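PDB 2GH0: GDNF family receptor alpha-3 from Homo sapiens, which binds the neuronal growth factor artemin as a GPI-anchored receptor and thereby brings about autophosphorylation and activation of the RET receptor. Local coordinates for residues E100-R103 with L104-D108; V116-Q119 with T120-P124; G172-Q175 with E176-E179; E193-A196 with A197-F201. All coordinates share one frame; numbering follows the deposited sequence.

All four contacts are local, each made within one helix or at its end, in a mainly helical extracellular fragment of the receptor that is tied by disulfides. Contacts 1 and 3 touch directly: Arg102 NH2 and Glu177 OE2 form a salt bridge of 2.9 Å. Contact 2 lies on helix 109-121, the next helix after that of contact 1, with centres about 17 Å apart. Contact 4, on helix 189-205, has its centre about 17 Å from that of contact 2 and about 30 Å from that of contact 1, on the opposite side of the chain's centre. Contacts 1, 2 and 3 each contain one cysteine of a disulfide; contact 4 contains none.

Contact 1 (E100-R103 with L104-D108); sequences ELRR and LCFSD
Arg102 and Phe106, one helical turn apart, form the tightly packed side of this contact, which spans the C-terminal part of helix 98-106 within the second GDNF/GAS1 domain of this fragment. The two side chains run alongside each other in the same direction. Arg102 CG makes a CH-pi contact with the Phe106 ring, 3.8 Å from the centroid and 24° off the ring normal, and Arg102 CD comes to 3.3 Å from Phe106 CZ near the ring's far end. The Arg102 chain leaves with CG anti to the backbone N and bends at chi3, which leaves the guanidinium nearly parallel to the ring, their planes 15° apart. Its NH2 is held beyond the two segments by a salt bridge to Glu177; the stem and NE pack on the ring while NH2 is paired. Arg102 O also lies over a face of the Phe106 ring while accepting the backbone bond from Phe106 N at 2.7 Å. Leu115 of helix 109-121 touches both side chains, and the buried Cys105 is joined to Cys111 of that helix by a disulfide.

The solvent side is looser. Glu100, Arg103 and Leu104 are exposed there, and Leu104 N makes two weak bonds, to Glu100 O and to Leu101 O. By contrast, the bond from Cys105 N to Leu101 O is nearly straight, at 174°. The helix then gives way to a turn, and Asp108 caps the next helix through Cys111 N. At that turn Leu104 O accepts twice from Ser107, from its N and, at 2.6 Å, from its OG.

Contact 2 (V116-Q119 with T120-P124); sequences VDFQ and THCHP
His121 and Asp117 meet one turn apart through a backbone oxygen that the histidine grips twice. From His121 CB, which lies 3.6 Å from Asp117 O, the side chain places CG beside the backbone N (chi1 -65°), and this turns the ring back along the helix. CG passes 3.7 Å from Asp117 O. The next atom, ND1, donates to that oxygen at 3.0 Å, with an N-H...O angle of 146° and the acceptor 19° out of the ring plane. Asp117 CB lies at the ring edge, in its plane, while CG2 of the adjacent Thr120 sits over one face. CE1, further along, is already receding from the oxygen, and the His121 side chain also touches Thr133 and Arg137 of helix 135-143. His121 N donates to Asp117 O as well, reaching it from the opposite face of the carbonyl plane to ND1.

These bonds belong to the C-terminal end of helix 109-121 in the second GDNF/GAS1 domain of this fragment, and Cys122 is the first residue to leave helical backbone angles. A similar double grip occurs at Val116 O, which accepts from Thr120 N and from Thr120 OG1, the hydroxyl standing well above the carbonyl plane.

On the buried side Cys122 SG approaches Phe118 in a sulfur-aromatic contact, 4.3 Å from the ring centroid and obliquely to the ring. The same sulfur is bonded to Cys138 of helix 135-143. Phe118 stacks on Phe185, and Phe184 meets it with planes nearly perpendicular; the bond from Cys122 N to Phe118 O spans 2.8 Å.

Contact 3 (G172-Q175 with E176-E179); sequences GNLQ and EECE
The Gln175 amide and the Glu179 carboxylate are the two flat groups that meet, with their planes 80° apart. Gln175 NE2 donates to Glu179 OE2 at 3.0 Å, with the oxygen close to the amide plane and an N-H...O angle of 164°. Seen from the acceptor, the geometry differs, because the same nitrogen stands well above the carboxylate plane. The bond is therefore in plane for the donor alone. Gln175 CG is anti to its backbone N (chi1 -176°) and the chain folds at chi2, which carries the amide across to the next turn, while the Glu179 chain is extended and crosses it at a slant. Gln175 CG packs against the carboxylate as well, 3.6 Å from Glu179 OE2.

The pair links the first turn of helix 175-186 to the next. Leu174 is the N-cap residue, and its carbonyl receives the hydrogen bond from Cys178 N at 3.0 Å; Glu179 N bonds to Gln175 O one residue further on. Cys178 is buried and its sulfur is joined to Cys168, a disulfide that fastens this helix start to the preceding loop in the second GDNF/GAS1 domain of this fragment.

A second carboxylate takes part, that of Glu177, whose side chain runs alongside that of Leu174 and points the same way. Its OE1 touches the leucine methyl CD2 at 3.6 Å, whereas OE2 is engaged in a salt bridge with Arg102 of helix 98-106. Leu174 in turn rests on Leu99 of that helix, and Cys178 touches both Leu99 and Cys98.

Contact 4 (E193-A196 with A197-F201); sequences EAIA and AKMRF
Glu193 and Arg200 supply the charged interaction, a salt bridge between residues seven apart, two turns along the helix. Glu193 OE1 and Arg200 NH2 are 3.3 Å apart, and the hydrogen bond within this pair is weak, with an N-H...O angle of 125°. The oxygen nevertheless lies at the edge of the guanidinium, near its plane, and the carboxylate and guanidinium planes differ by 21°. Glu193 bends at chi2 (-41°), curling its carboxylate toward the arginine.

The second kind of interaction is packing of the guanidinium against the backbone between the charged partners. One face of the Arg200 group lies over Ala196 C and Ala197 CA, and its NH2 comes to 3.5 Å from Ala196 CB. The alanine methyl thus borders the NH2 end of the group as the arginine reaches back to Glu193.

Apolar contact occupies the buried side. Ile195 and Met199 lie alongside each other, pointing the same way, and Ile195 CG2 meets Met199 CE at 3.7 Å. The methionine chain is extended beyond CG, which brings its terminal methyl to the isoleucine branch. Ala194 and Ile195 also rest on Leu139 of helix 135-143.

The backbone bonds connect each residue to the fourth one on: Ala197 N to Glu193 O, Lys198 N to Ala194 O, Met199 N to Ile195 O and Arg200 N to Ala196 O, all between 2.9 and 3.2 Å. This unbroken series, with a charged pair on one flank and apolar residues on another, is characteristic of an amphipathic alpha-helix, here helix 189-205, the last of this fragment.

Contact 1 (E100-R103 with L104-D108)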
loop_
_atom_site.group_PDB
_atom_site.type_symbol
_atom_site.label_atom_id
_atom_site.label_comp_id
_atom_site.label_asym_id
_atom_site.label_seq_id
_atom_site.Cartn_x
_atom_site.Cartn_y
_atom_site.Cartn_z
ATOM N N GLU C 100 18.632 -54.874 9.936
ATOM C CA GLU C 100 18.623 -53.631 10.779
ATOM C C GLU C 100 17.592 -52.566 10.436
ATOM O O GLU C 100 16.952 -51.983 11.311
ATOM C CB GLU C 100 20.012 -53.011 10.730
ATOM C CG GLU C 100 20.943 -53.937 11.462
ATOM C CD GLU C 100 20.295 -54.400 12.766
ATOM O OE1 GLU C 100 19.837 -53.426 13.497
ATOM O OE2 GLU C 100 20.260 -55.686 13.057
ATOM N N LEU C 101 17.485 -52.249 9.161
ATOM C CA LEU C 101 16.433 -51.345 8.694
ATOM C C LEU C 101 14.993 -51.798 9.074
ATOM O O LEU C 101 14.174 -50.990 9.557
ATOM C CB LEU C 101 16.565 -51.226 7.169
ATOM C CG LEU C 101 15.846 -50.069 6.484
ATOM C CD1 LEU C 101 16.225 -48.665 7.113
ATOM C CD2 LEU C 101 16.043 -50.108 4.925
ATOM N N ARG C 102 14.645 -53.067 8.784
ATOM C CA ARG C 102 13.349 -53.611 9.220
ATOM C C ARG C 102 13.143 -53.509 10.723
ATOM O O ARG C 102 12.036 -53.285 11.186
ATOM C CB ARG C 102 13.226 -55.090 8.849
ATOM C CG ARG C 102 11.760 -55.575 8.888
ATOM C CD ARG C 102 11.584 -57.046 8.427
ATOM N NE ARG C 102 12.486 -57.929 9.191
ATOM C CZ ARG C 102 12.690 -59.214 8.904
ATOM N NH1 ARG C 102 12.002 -59.768 7.929
ATOM N NH2 ARG C 102 13.537 -59.954 9.625
ATOM N N ARG C 103 14.214 -53.679 11.481
ATOM C CA ARG C 103 14.139 -53.572 12.947
ATOM C C ARG C 103 13.785 -52.142 13.385
ATOM O O ARG C 103 13.108 -51.932 14.522
ATOM C CB ARG C 103 15.455 -53.942 13.559
ATOM C CG ARG C 103 15.318 -54.054 15.151
ATOM C CD ARG C 103 16.496 -54.787 15.658
ATOM N NE ARG C 103 17.258 -53.967 16.611
ATOM C CZ ARG C 103 18.063 -52.964 16.233
ATOM N NH1 ARG C 103 18.208 -52.634 14.908
ATOM N NH2 ARG C 103 18.713 -52.298 17.207
ATOM N N LEU C 104 14.275 -51.189 12.517
ATOM C CA LEU C 104 14.008 -49.769 12.803
ATOM C C LEU C 104 12.553 -49.565 12.423
ATOM O O LEU C 104 11.809 -48.917 13.161
ATOM C CB LEU C 104 14.948 -48.820 12.032
ATOM C CG LEU C 104 14.649 -47.286 12.083
ATOM C CD1 LEU C 104 14.724 -46.692 13.498
ATOM C CD2 LEU C 104 15.529 -46.488 11.113
ATOM N N CYS C 105 12.148 -50.084 11.256
ATOM C CA CYS C 105 10.737 -50.170 10.944
ATOM C C CYS C 105 9.852 -50.758 12.087
ATOM O O CYS C 105 8.844 -50.151 12.494
ATOM C CB CYS C 105 10.531 -50.921 9.609
ATOM S SG CYS C 105 8.835 -50.954 9.153
ATOM N N PHE C 106 10.227 -51.915 12.625
ATOM C CA PHE C 106 9.396 -52.584 13.599
ATOM C C PHE C 106 9.177 -51.729 14.840
ATOM O O PHE C 106 8.192 -51.919 15.568
ATOM C CB PHE C 106 9.996 -53.946 13.985
ATOM C CG PHE C 106 9.829 -55.025 12.938
ATOM C CD1 PHE C 106 10.688 -56.121 12.930
ATOM C CD2 PHE C 106 8.819 -54.962 11.987
ATOM C CE1 PHE C 106 10.551 -57.180 11.992
ATOM C CE2 PHE C 106 8.669 -55.986 11.022
ATOM C CZ PHE C 106 9.543 -57.110 11.052
ATOM N N SER C 107 10.116 -50.817 15.131
ATOM C CA SER C 107 10.074 -49.999 16.378
ATOM C C SER C 107 8.961 -48.927 16.393
ATOM O O SER C 107 8.584 -48.393 17.475
ATOM C CB SER C 107 11.426 -49.305 16.605
ATOM O OG SER C 107 11.606 -48.232 15.681
ATOM N N ASP C 108 8.448 -48.610 15.202
ATOM C CA ASP C 108 7.377 -47.594 15.005
ATOM C C ASP C 108 6.102 -48.281 14.547
ATOM O O ASP C 108 6.110 -48.892 13.466
ATOM C CB ASP C 108 7.761 -46.599 13.885
ATOM C CG ASP C 108 6.588 -45.668 13.492
ATOM O OD1 ASP C 108 6.023 -44.975 14.355
ATOM O OD2 ASP C 108 6.228 -45.637 12.301
#

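Contact 2 (V116-Q119 with T120-P124)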
loop_
_atom_site.group_PDB
_atom_site.type_symbol
_atom_site.label_atom_id
_atom_site.label_comp_id
_atom_site.label_asym_id
_atom_site.label_seq_id
_atom_site.Cartn_x
_atom_site.Cartn_y
_atom_site.Cartn_z
ATOM N N VAL C 116 3.416 -54.712 7.029
ATOM C CA VAL C 116 2.421 -55.784 7.001
ATOM C C VAL C 116 1.491 -55.712 5.765
ATOM O O VAL C 116 1.256 -56.732 5.108
ATOM C CB VAL C 116 1.611 -55.826 8.249
ATOM C CG1 VAL C 116 0.396 -56.692 8.051
ATOM C CG2 VAL C 116 2.475 -56.335 9.390
ATOM N N ASP C 117 0.964 -54.538 5.430
ATOM C CA ASP C 117 0.061 -54.570 4.296
ATOM C C ASP C 117 0.775 -54.840 2.984
ATOM O O ASP C 117 0.179 -55.451 2.102
ATOM C CB ASP C 117 -0.961 -53.427 4.222
ATOM C CG ASP C 117 -0.401 -52.093 4.537
ATOM O OD1 ASP C 117 0.453 -51.649 3.730
ATOM O OD2 ASP C 117 -0.943 -51.410 5.502
ATOM N N PHE C 118 2.025 -54.416 2.839
ATOM C CA PHE C 118 2.772 -54.688 1.600
ATOM C C PHE C 118 3.002 -56.223 1.457
ATOM O O PHE C 118 2.859 -56.841 0.369
ATOM C CB PHE C 118 4.094 -53.895 1.645
ATOM C CG PHE C 118 5.057 -54.249 0.529
ATOM C CD1 PHE C 118 4.731 -53.965 -0.797
ATOM C CD2 PHE C 118 6.226 -54.855 0.792
ATOM C CE1 PHE C 118 5.577 -54.289 -1.815
ATOM C CE2 PHE C 118 7.095 -55.218 -0.259
ATOM C CZ PHE C 118 6.762 -54.933 -1.543
ATOM N N GLN C 119 3.344 -56.859 2.569
ATOM C CA GLN C 119 3.480 -58.334 2.586
ATOM C C GLN C 119 2.188 -59.095 2.301
ATOM O O GLN C 119 2.250 -60.169 1.747
ATOM C CB GLN C 119 3.989 -58.773 3.964
ATOM C CG GLN C 119 5.402 -58.313 4.131
ATOM C CD GLN C 119 6.017 -58.685 5.502
ATOM O OE1 GLN C 119 5.314 -58.980 6.506
ATOM N NE2 GLN C 119 7.354 -58.650 5.541
ATOM N N THR C 120 1.049 -58.546 2.719
ATOM C CA THR C 120 -0.298 -59.114 2.549
ATOM C C THR C 120 -0.748 -58.969 1.086
ATOM O O THR C 120 -1.236 -59.935 0.495
ATOM C CB THR C 120 -1.293 -58.430 3.472
ATOM O OG1 THR C 120 -0.928 -58.727 4.832
ATOM C CG2 THR C 120 -2.744 -58.916 3.262
ATOM N N HIS C 121 -0.534 -57.811 0.496
ATOM C CA HIS C 121 -1.104 -57.585 -0.837
ATOM C C HIS C 121 -0.141 -57.879 -1.979
ATOM O O HIS C 121 -0.597 -58.262 -3.071
ATOM C CB HIS C 121 -1.664 -56.182 -0.939
ATOM C CG HIS C 121 -2.837 -55.948 -0.030
ATOM N ND1 HIS C 121 -2.714 -55.352 1.216
ATOM C CD2 HIS C 121 -4.134 -56.308 -0.145
ATOM C CE1 HIS C 121 -3.903 -55.303 1.803
ATOM N NE2 HIS C 121 -4.783 -55.858 0.991
ATOM N N CYS C 122 1.156 -57.749 -1.720
ATOM C CA CYS C 122 2.144 -57.918 -2.767
ATOM C C CYS C 122 2.824 -59.260 -2.713
ATOM O O CYS C 122 3.795 -59.440 -3.432
ATOM C CB CYS C 122 3.195 -56.806 -2.749
ATOM S SG CYS C 122 2.512 -55.161 -3.043
ATOM N N HIS C 123 2.283 -60.213 -1.939
ATOM C CA HIS C 123 2.898 -61.553 -1.903
ATOM C C HIS C 123 2.468 -62.333 -3.159
ATOM O O HIS C 123 1.260 -62.425 -3.405
ATOM C CB HIS C 123 2.425 -62.303 -0.657
ATOM C CG HIS C 123 2.911 -63.716 -0.571
ATOM N ND1 HIS C 123 4.239 -64.041 -0.386
ATOM C CD2 HIS C 123 2.244 -64.891 -0.626
ATOM C CE1 HIS C 123 4.376 -65.357 -0.378
ATOM N NE2 HIS C 123 3.177 -65.899 -0.505
ATOM N N PRO C 124 3.435 -62.885 -3.946
ATOM C CA PRO C 124 2.978 -63.660 -5.145
ATOM C C PRO C 124 2.335 -64.988 -4.752
ATOM O O PRO C 124 2.894 -65.716 -3.933
ATOM C CB PRO C 124 4.286 -63.830 -5.975
ATOM C CG PRO C 124 5.423 -63.704 -4.966
ATOM C CD PRO C 124 4.909 -62.754 -3.883
#

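Contact 3 (G172-Q175 with E176-E179)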
loop_
_atom_site.group_PDB
_atom_site.type_symbol
_atom_site.label_atom_id
_atom_site.label_comp_id
_atom_site.label_asym_id
_atom_site.label_seq_id
_atom_site.Cartn_x
_atom_site.Cartn_y
_atom_site.Cartn_z
ATOM N N GLY C 172 26.025 -61.716 7.563
ATOM C CA GLY C 172 26.631 -62.842 8.272
ATOM C C GLY C 172 25.846 -64.124 8.014
ATOM O O GLY C 172 25.656 -64.376 6.728
ATOM N N ASN C 173 25.608 -65.043 9.326
ATOM C CA ASN C 173 24.794 -66.276 9.222
ATOM C C ASN C 173 23.306 -66.087 8.851
ATOM O O ASN C 173 22.545 -67.096 8.837
ATOM C CB ASN C 173 24.919 -67.114 10.535
ATOM C CG ASN C 173 26.239 -67.963 10.602
ATOM O OD1 ASN C 173 26.347 -68.890 11.428
ATOM N ND2 ASN C 173 27.111 -67.615 9.711
ATOM N N LEU C 174 22.931 -64.847 8.575
ATOM C CA LEU C 174 21.565 -64.505 8.291
ATOM C C LEU C 174 21.422 -63.981 6.871
ATOM O O LEU C 174 20.406 -63.364 6.523
ATOM C CB LEU C 174 21.104 -63.385 9.203
ATOM C CG LEU C 174 20.654 -63.768 10.728
ATOM C CD1 LEU C 174 19.870 -62.634 11.372
ATOM C CD2 LEU C 174 19.731 -64.975 10.715
ATOM N N GLN C 175 22.441 -64.247 6.056
ATOM C CA GLN C 175 22.414 -63.858 4.652
ATOM C C GLN C 175 21.088 -64.187 3.960
ATOM O O GLN C 175 20.483 -63.324 3.286
ATOM C CB GLN C 175 23.592 -64.523 3.928
ATOM C CG GLN C 175 23.656 -64.065 2.446
ATOM C CD GLN C 175 24.223 -62.651 2.299
ATOM O OE1 GLN C 175 25.020 -62.206 3.140
ATOM N NE2 GLN C 175 23.880 -61.980 1.211
ATOM N N GLU C 176 20.598 -65.412 4.127
ATOM C CA GLU C 176 19.358 -65.757 3.394
ATOM C C GLU C 176 18.129 -64.973 3.883
ATOM O O GLU C 176 17.266 -64.645 3.112
ATOM C CB GLU C 176 19.073 -67.242 3.422
ATOM C CG GLU C 176 20.143 -68.041 2.685
ATOM C CD GLU C 176 20.008 -69.561 2.850
ATOM O OE1 GLU C 176 20.234 -70.138 3.966
ATOM O OE2 GLU C 176 19.709 -70.190 1.811
ATOM N N GLU C 177 18.018 -64.771 5.196
ATOM C CA GLU C 177 16.887 -64.045 5.726
ATOM C C GLU C 177 16.935 -62.659 5.157
ATOM O O GLU C 177 15.903 -62.084 4.822
ATOM C CB GLU C 177 16.927 -63.968 7.246
ATOM C CG GLU C 177 15.565 -63.567 7.778
ATOM C CD GLU C 177 15.508 -63.290 9.276
ATOM O OE1 GLU C 177 16.413 -63.704 10.028
ATOM O OE2 GLU C 177 14.517 -62.639 9.670
ATOM N N CYS C 178 18.142 -62.125 4.999
ATOM C CA CYS C 178 18.285 -60.749 4.492
ATOM C C CYS C 178 17.847 -60.695 3.059
ATOM O O CYS C 178 17.148 -59.771 2.654
ATOM C CB CYS C 178 19.738 -60.295 4.586
ATOM S SG CYS C 178 20.020 -58.575 4.219
ATOM N N GLU C 179 18.278 -61.674 2.264
ATOM C CA GLU C 179 18.019 -61.627 0.796
ATOM C C GLU C 179 16.523 -61.790 0.553
ATOM O O GLU C 179 15.960 -61.273 -0.376
ATOM C CB GLU C 179 18.784 -62.768 0.120
ATOM C CG GLU C 179 20.302 -62.523 -0.044
ATOM C CD GLU C 179 21.090 -63.729 -0.583
ATOM O OE1 GLU C 179 20.531 -64.866 -0.610
ATOM O OE2 GLU C 179 22.319 -63.572 -0.862
#

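Contact 4 (E193-A196 with A197-F201)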
loop_
_atom_site.group_PDB
_atom_site.type_symbol
_atom_site.label_atom_id
_atom_site.label_comp_id
_atom_site.label_asym_id
_atom_site.label_seq_id
_atom_site.Cartn_x
_atom_site.Cartn_y
_atom_site.Cartn_z
ATOM N N GLU C 193 4.741 -57.085 -12.081
ATOM C CA GLU C 193 3.663 -57.113 -13.019
ATOM C C GLU C 193 2.638 -56.003 -12.749
ATOM O O GLU C 193 2.119 -55.413 -13.692
ATOM C CB GLU C 193 2.993 -58.479 -13.041
ATOM C CG GLU C 193 3.850 -59.519 -13.814
ATOM C CD GLU C 193 4.491 -58.908 -15.144
ATOM O OE1 GLU C 193 3.741 -58.443 -16.064
ATOM O OE2 GLU C 193 5.741 -58.796 -15.213
ATOM N N ALA C 194 2.345 -55.735 -11.494
ATOM C CA ALA C 194 1.425 -54.674 -11.107
ATOM C C ALA C 194 1.946 -53.320 -11.580
ATOM O O ALA C 194 1.208 -52.486 -12.153
ATOM C CB ALA C 194 1.260 -54.675 -9.552
ATOM N N ILE C 195 3.220 -53.063 -11.328
ATOM C CA ILE C 195 3.860 -51.826 -11.802
ATOM C C ILE C 195 3.857 -51.725 -13.331
ATOM O O ILE C 195 3.515 -50.686 -13.905
ATOM C CB ILE C 195 5.355 -51.620 -11.190
ATOM C CG1 ILE C 195 5.238 -51.298 -9.671
ATOM C CG2 ILE C 195 6.053 -50.494 -11.931
ATOM C CD1 ILE C 195 6.656 -51.204 -8.959
ATOM N N ALA C 196 4.288 -52.777 -13.985
ATOM C CA ALA C 196 4.338 -52.810 -15.467
ATOM C C ALA C 196 2.987 -52.520 -16.113
ATOM O O ALA C 196 2.876 -51.737 -17.091
ATOM C CB ALA C 196 4.820 -54.162 -15.908
ATOM N N ALA C 197 1.937 -53.152 -15.582
ATOM C CA ALA C 197 0.573 -52.940 -16.169
ATOM C C ALA C 197 0.133 -51.466 -16.017
ATOM O O ALA C 197 -0.484 -50.885 -16.911
ATOM C CB ALA C 197 -0.461 -53.889 -15.496
ATOM N N LYS C 198 0.425 -50.898 -14.847
ATOM C CA LYS C 198 0.045 -49.518 -14.555
ATOM C C LYS C 198 0.820 -48.613 -15.459
ATOM O O LYS C 198 0.279 -47.651 -15.992
ATOM C CB LYS C 198 0.400 -49.181 -13.086
ATOM C CG LYS C 198 -0.159 -47.790 -12.584
ATOM C CD LYS C 198 -1.673 -47.630 -12.915
ATOM C CE LYS C 198 -2.574 -48.521 -12.093
ATOM N NZ LYS C 198 -4.062 -48.161 -12.433
ATOM N N MET C 199 2.112 -48.901 -15.639
ATOM C CA MET C 199 2.857 -48.099 -16.631
ATOM C C MET C 199 2.326 -48.156 -18.058
ATOM O O MET C 199 2.318 -47.124 -18.780
ATOM C CB MET C 199 4.378 -48.445 -16.561
ATOM C CG MET C 199 5.024 -47.845 -15.263
ATOM S SD MET C 199 6.781 -48.201 -15.419
ATOM C CE MET C 199 7.353 -47.580 -13.832
ATOM N N ARG C 200 1.963 -49.351 -18.543
ATOM C CA ARG C 200 1.308 -49.481 -19.852
ATOM C C ARG C 200 0.042 -48.637 -19.913
ATOM O O ARG C 200 -0.210 -47.910 -20.879
ATOM C CB ARG C 200 0.974 -50.951 -20.199
ATOM C CG ARG C 200 2.173 -51.995 -20.519
ATOM C CD ARG C 200 1.524 -53.557 -20.493
ATOM N NE ARG C 200 2.390 -54.400 -19.599
ATOM C CZ ARG C 200 1.926 -55.315 -18.783
ATOM N NH1 ARG C 200 0.649 -55.492 -18.687
ATOM N NH2 ARG C 200 2.735 -56.043 -18.018
ATOM N N PHE C 201 -0.742 -48.696 -18.840
ATOM C CA PHE C 201 -1.993 -47.904 -18.825
ATOM C C PHE C 201 -1.658 -46.432 -18.967
ATOM O O PHE C 201 -2.272 -45.718 -19.731
ATOM C CB PHE C 201 -2.768 -48.113 -17.511
ATOM C CG PHE C 201 -3.839 -47.076 -17.289
ATOM C CD1 PHE C 201 -4.921 -46.972 -18.170
ATOM C CD2 PHE C 201 -3.735 -46.185 -16.184
ATOM C CE1 PHE C 201 -5.908 -45.957 -17.975
ATOM C CE2 PHE C 201 -4.693 -45.236 -15.965
ATOM C CZ PHE C 201 -5.767 -45.109 -16.857
#